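Local coordinates for precorrin-6y methylase (Rhodobacter capsulatus, PDB 3NJR), which is the C-terminal domain of an enzyme that methylates and decarboxylates precorrin-6Y in cobalamin biosynthesis, and probably uses S-adenosylmethionine, at residues E57-I62 / V71-A76. Numbering follows the deposited sequence.
Sequences ELLWDI and VEWCLA
W73 slides its indole under the side chain of L59, which carries the largest share of the contact on the strand side. L59 CB sits over the face of the five-membered ring, 3.5 Å from its centroid, a CH-pi contact. The indole reaches the strand because W73 CG lies anti to its backbone N (chi1 164°), while L59 CD2 continues over the start of the ring, 3.9 Å from W73 CG. Along the rim the partner changes to E57. Its carbonyl O lies near the indole plane and takes a weak, bent hydrogen bond from W73 NE1 (3.4 Å, 140° at the hydrogen); the same N-H also bonds to the carbonyl of R79. Farther round, E57 CB approaches W73 CZ2 at 3.7 Å and E57 OE1 comes to 3.5 Å from W73 CH2, with the carboxylate turned only 16° from the ring plane. That carboxylate has a stronger partner in R149, through a salt bridge.

These residues belong to the first beta-alpha-beta unit of a Rossmann-like methyltransferase domain: strand 58-62, helix 68-75 and then strand 79-84, which pairs alongside the first. L48 and L51 of helix 41-51 also pack on W73, so the indole joins two helices to the sheet. The L59 side chain lies about 9 Å from the bound S-adenosyl-L-homocysteine. The chemistry is mainly apolar: L59 covers one face of the buried ring and E57 lies at its rim, while the N-H is held chiefly by R79 O, with a weak second bond to E57 O, a pairing that probably limits the indole's rotation.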
ATOM      1  N   GLU A  57     -31.468 -15.878   4.713  1.00 28.02           N
ATOM      2  CA  GLU A  57     -30.629 -15.759   5.895  1.00 26.51           C
ATOM      3  C   GLU A  57     -30.817 -14.403   6.561  1.00 25.68           C
ATOM      4  O   GLU A  57     -31.149 -13.416   5.896  1.00 25.21           O
ATOM      5  CB  GLU A  57     -29.167 -15.942   5.528  1.00 26.80           C
ATOM      6  CG  GLU A  57     -28.727 -17.367   5.310  1.00 26.69           C
ATOM      7  CD  GLU A  57     -27.219 -17.479   5.248  1.00 29.89           C
ATOM      8  OE1 GLU A  57     -26.547 -16.474   4.939  1.00 29.47           O
ATOM      9  OE2 GLU A  57     -26.684 -18.570   5.518  1.00 32.62           O
ATOM     10  N   LEU A  58     -30.604 -14.358   7.874  1.00 24.92           N
ATOM     11  CA  LEU A  58     -30.791 -13.123   8.654  1.00 24.40           C
ATOM     12  C   LEU A  58     -29.456 -12.465   8.961  1.00 24.40           C
ATOM     13  O   LEU A  58     -28.497 -13.160   9.319  1.00 24.61           O
ATOM     14  CB  LEU A  58     -31.580 -13.396   9.945  1.00 23.65           C
ATOM     15  CG  LEU A  58     -31.819 -12.285  10.982  1.00 24.66           C
ATOM     16  CD1 LEU A  58     -32.668 -11.126  10.484  1.00 25.02           C
ATOM     17  CD2 LEU A  58     -32.456 -12.850  12.221  1.00 24.92           C
ATOM     18  N   LEU A  59     -29.409 -11.134   8.828  1.00 24.42           N
ATOM     19  CA  LEU A  59     -28.234 -10.329   9.190  1.00 24.54           C
ATOM     20  C   LEU A  59     -28.464  -9.360  10.377  1.00 25.61           C
ATOM     21  O   LEU A  59     -29.436  -8.584  10.403  1.00 26.20           O
ATOM     22  CB  LEU A  59     -27.713  -9.536   7.971  1.00 23.89           C
ATOM     23  CG  LEU A  59     -26.506  -8.592   8.179  1.00 22.20           C
ATOM     24  CD1 LEU A  59     -25.175  -9.328   8.271  1.00 19.84           C
ATOM     25  CD2 LEU A  59     -26.432  -7.492   7.147  1.00 21.20           C
ATOM     26  N   TRP A  60     -27.558  -9.387  11.347  1.00 25.86           N
ATOM     27  CA  TRP A  60     -27.453  -8.286  12.294  1.00 26.78           C
ATOM     28  C   TRP A  60     -26.443  -7.330  11.705  1.00 27.07           C
ATOM     29  O   TRP A  60     -25.304  -7.711  11.483  1.00 27.18           O
ATOM     30  CB  TRP A  60     -26.964  -8.788  13.674  1.00 26.67           C
ATOM     31  CG  TRP A  60     -28.037  -9.404  14.519  1.00 27.51           C
ATOM     32  CD1 TRP A  60     -29.331  -9.642  14.157  1.00 26.84           C
ATOM     33  CD2 TRP A  60     -27.905  -9.882  15.860  1.00 29.83           C
ATOM     34  NE1 TRP A  60     -30.012 -10.218  15.184  1.00 27.32           N
ATOM     35  CE2 TRP A  60     -29.161 -10.388  16.246  1.00 30.44           C
ATOM     36  CE3 TRP A  60     -26.840  -9.945  16.775  1.00 30.61           C
ATOM     37  CZ2 TRP A  60     -29.391 -10.944  17.524  1.00 31.28           C
ATOM     38  CZ3 TRP A  60     -27.068 -10.498  18.031  1.00 30.32           C
ATOM     39  CH2 TRP A  60     -28.331 -10.985  18.394  1.00 30.34           C
ATOM     40  N   ASP A  61     -26.855  -6.101  11.437  1.00 28.23           N
ATOM     41  CA  ASP A  61     -25.937  -5.074  10.937  1.00 29.90           C
ATOM     42  C   ASP A  61     -25.730  -4.059  12.048  1.00 30.21           C
ATOM     43  O   ASP A  61     -26.567  -3.183  12.264  1.00 30.47           O
ATOM     44  CB  ASP A  61     -26.502  -4.416   9.655  1.00 30.31           C
ATOM     45  CG  ASP A  61     -25.670  -3.205   9.149  1.00 34.03           C
ATOM     46  OD1 ASP A  61     -24.642  -2.809   9.792  1.00 39.05           O
ATOM     47  OD2 ASP A  61     -26.057  -2.625   8.088  1.00 35.80           O
ATOM     48  N   ILE A  62     -24.617  -4.178  12.761  1.00 30.87           N
ATOM     49  CA  ILE A  62     -24.328  -3.243  13.839  1.00 31.59           C
ATOM     50  C   ILE A  62     -23.592  -2.017  13.310  1.00 32.48           C
ATOM     51  O   ILE A  62     -22.581  -2.136  12.618  1.00 32.93           O
ATOM     52  CB  ILE A  62     -23.551  -3.908  14.980  1.00 31.54           C
ATOM     53  CG1 ILE A  62     -24.413  -4.997  15.633  1.00 30.23           C
ATOM     54  CG2 ILE A  62     -23.124  -2.861  16.013  1.00 32.15           C
ATOM     55  CD1 ILE A  62     -23.642  -6.192  16.101  1.00 28.30           C
ATOM     56  N   VAL A  71     -29.040  -3.172   2.793  1.00 30.05           N
ATOM     57  CA  VAL A  71     -29.824  -3.009   1.576  1.00 29.96           C
ATOM     58  C   VAL A  71     -29.290  -3.990   0.548  1.00 30.39           C
ATOM     59  O   VAL A  71     -30.037  -4.826   0.040  1.00 31.16           O
ATOM     60  CB  VAL A  71     -29.801  -1.544   1.063  1.00 30.13           C
ATOM     61  CG1 VAL A  71     -30.362  -1.440  -0.322  1.00 30.37           C
ATOM     62  CG2 VAL A  71     -30.590  -0.645   1.968  1.00 28.87           C
ATOM     63  N   GLU A  72     -27.996  -3.930   0.272  1.00 30.33           N
ATOM     64  CA  GLU A  72     -27.378  -4.937  -0.603  1.00 30.98           C
ATOM     65  C   GLU A  72     -27.489  -6.408  -0.095  1.00 31.30           C
ATOM     66  O   GLU A  72     -27.611  -7.337  -0.908  1.00 32.03           O
ATOM     67  CB  GLU A  72     -25.941  -4.545  -0.960  1.00 30.38           C
ATOM     68  CG  GLU A  72     -25.862  -3.112  -1.430  1.00 31.67           C
ATOM     69  CD  GLU A  72     -24.733  -2.833  -2.399  1.00 34.03           C
ATOM     70  OE1 GLU A  72     -23.558  -3.054  -2.051  1.00 36.16           O
ATOM     71  OE2 GLU A  72     -25.013  -2.365  -3.521  1.00 36.49           O
ATOM     72  N   TRP A  73     -27.465  -6.632   1.223  1.00 31.17           N
ATOM     73  CA  TRP A  73     -27.639  -7.997   1.743  1.00 30.76           C
ATOM     74  C   TRP A  73     -29.038  -8.484   1.426  1.00 31.24           C
ATOM     75  O   TRP A  73     -29.193  -9.590   0.923  1.00 31.33           O
ATOM     76  CB  TRP A  73     -27.366  -8.063   3.242  1.00 30.23           C
ATOM     77  CG  TRP A  73     -27.863  -9.311   3.957  1.00 29.40           C
ATOM     78  CD1 TRP A  73     -29.114  -9.520   4.463  1.00 28.12           C
ATOM     79  CD2 TRP A  73     -27.097 -10.492   4.296  1.00 28.57           C
ATOM     80  NE1 TRP A  73     -29.189 -10.758   5.067  1.00 27.23           N
ATOM     81  CE2 TRP A  73     -27.965 -11.372   4.985  1.00 27.10           C
ATOM     82  CE3 TRP A  73     -25.765 -10.889   4.082  1.00 26.43           C
ATOM     83  CZ2 TRP A  73     -27.545 -12.617   5.466  1.00 25.83           C
ATOM     84  CZ3 TRP A  73     -25.355 -12.134   4.549  1.00 25.55           C
ATOM     85  CH2 TRP A  73     -26.240 -12.979   5.239  1.00 25.13           C
ATOM     86  N   CYS A  74     -30.046  -7.648   1.702  1.00 31.49           N
ATOM     87  CA  CYS A  74     -31.449  -7.981   1.426  1.00 32.05           C
ATOM     88  C   CYS A  74     -31.797  -8.066  -0.060  1.00 31.94           C
ATOM     89  O   CYS A  74     -32.640  -8.871  -0.444  1.00 31.29           O
ATOM     90  CB  CYS A  74     -32.371  -6.981   2.105  1.00 32.30           C
ATOM     91  SG  CYS A  74     -32.340  -7.124   3.929  1.00 35.37           S
ATOM     92  N   LEU A  75     -31.149  -7.231  -0.887  1.00 32.16           N
ATOM     93  CA  LEU A  75     -31.299  -7.313  -2.348  1.00 31.84           C
ATOM     94  C   LEU A  75     -30.770  -8.632  -2.885  1.00 31.83           C
ATOM     95  O   LEU A  75     -31.311  -9.153  -3.868  1.00 32.25           O
ATOM     96  CB  LEU A  75     -30.668  -6.127  -3.084  1.00 31.39           C
ATOM     97  CG  LEU A  75     -31.473  -4.823  -2.984  1.00 32.30           C
ATOM     98  CD1 LEU A  75     -30.596  -3.571  -3.227  1.00 31.31           C
ATOM     99  CD2 LEU A  75     -32.711  -4.821  -3.893  1.00 30.23           C
ATOM    100  N   ALA A  76     -29.751  -9.199  -2.231  1.00 30.90           N
ATOM    101  CA  ALA A  76     -29.282 -10.540  -2.617  1.00 30.49           C
ATOM    102  C   ALA A  76     -30.216 -11.683  -2.144  1.00 30.29           C
ATOM    103  O   ALA A  76     -29.943 -12.860  -2.393  1.00 30.64           O
ATOM    104  CB  ALA A  76     -27.845 -10.765  -2.148  1.00 29.86           C
TER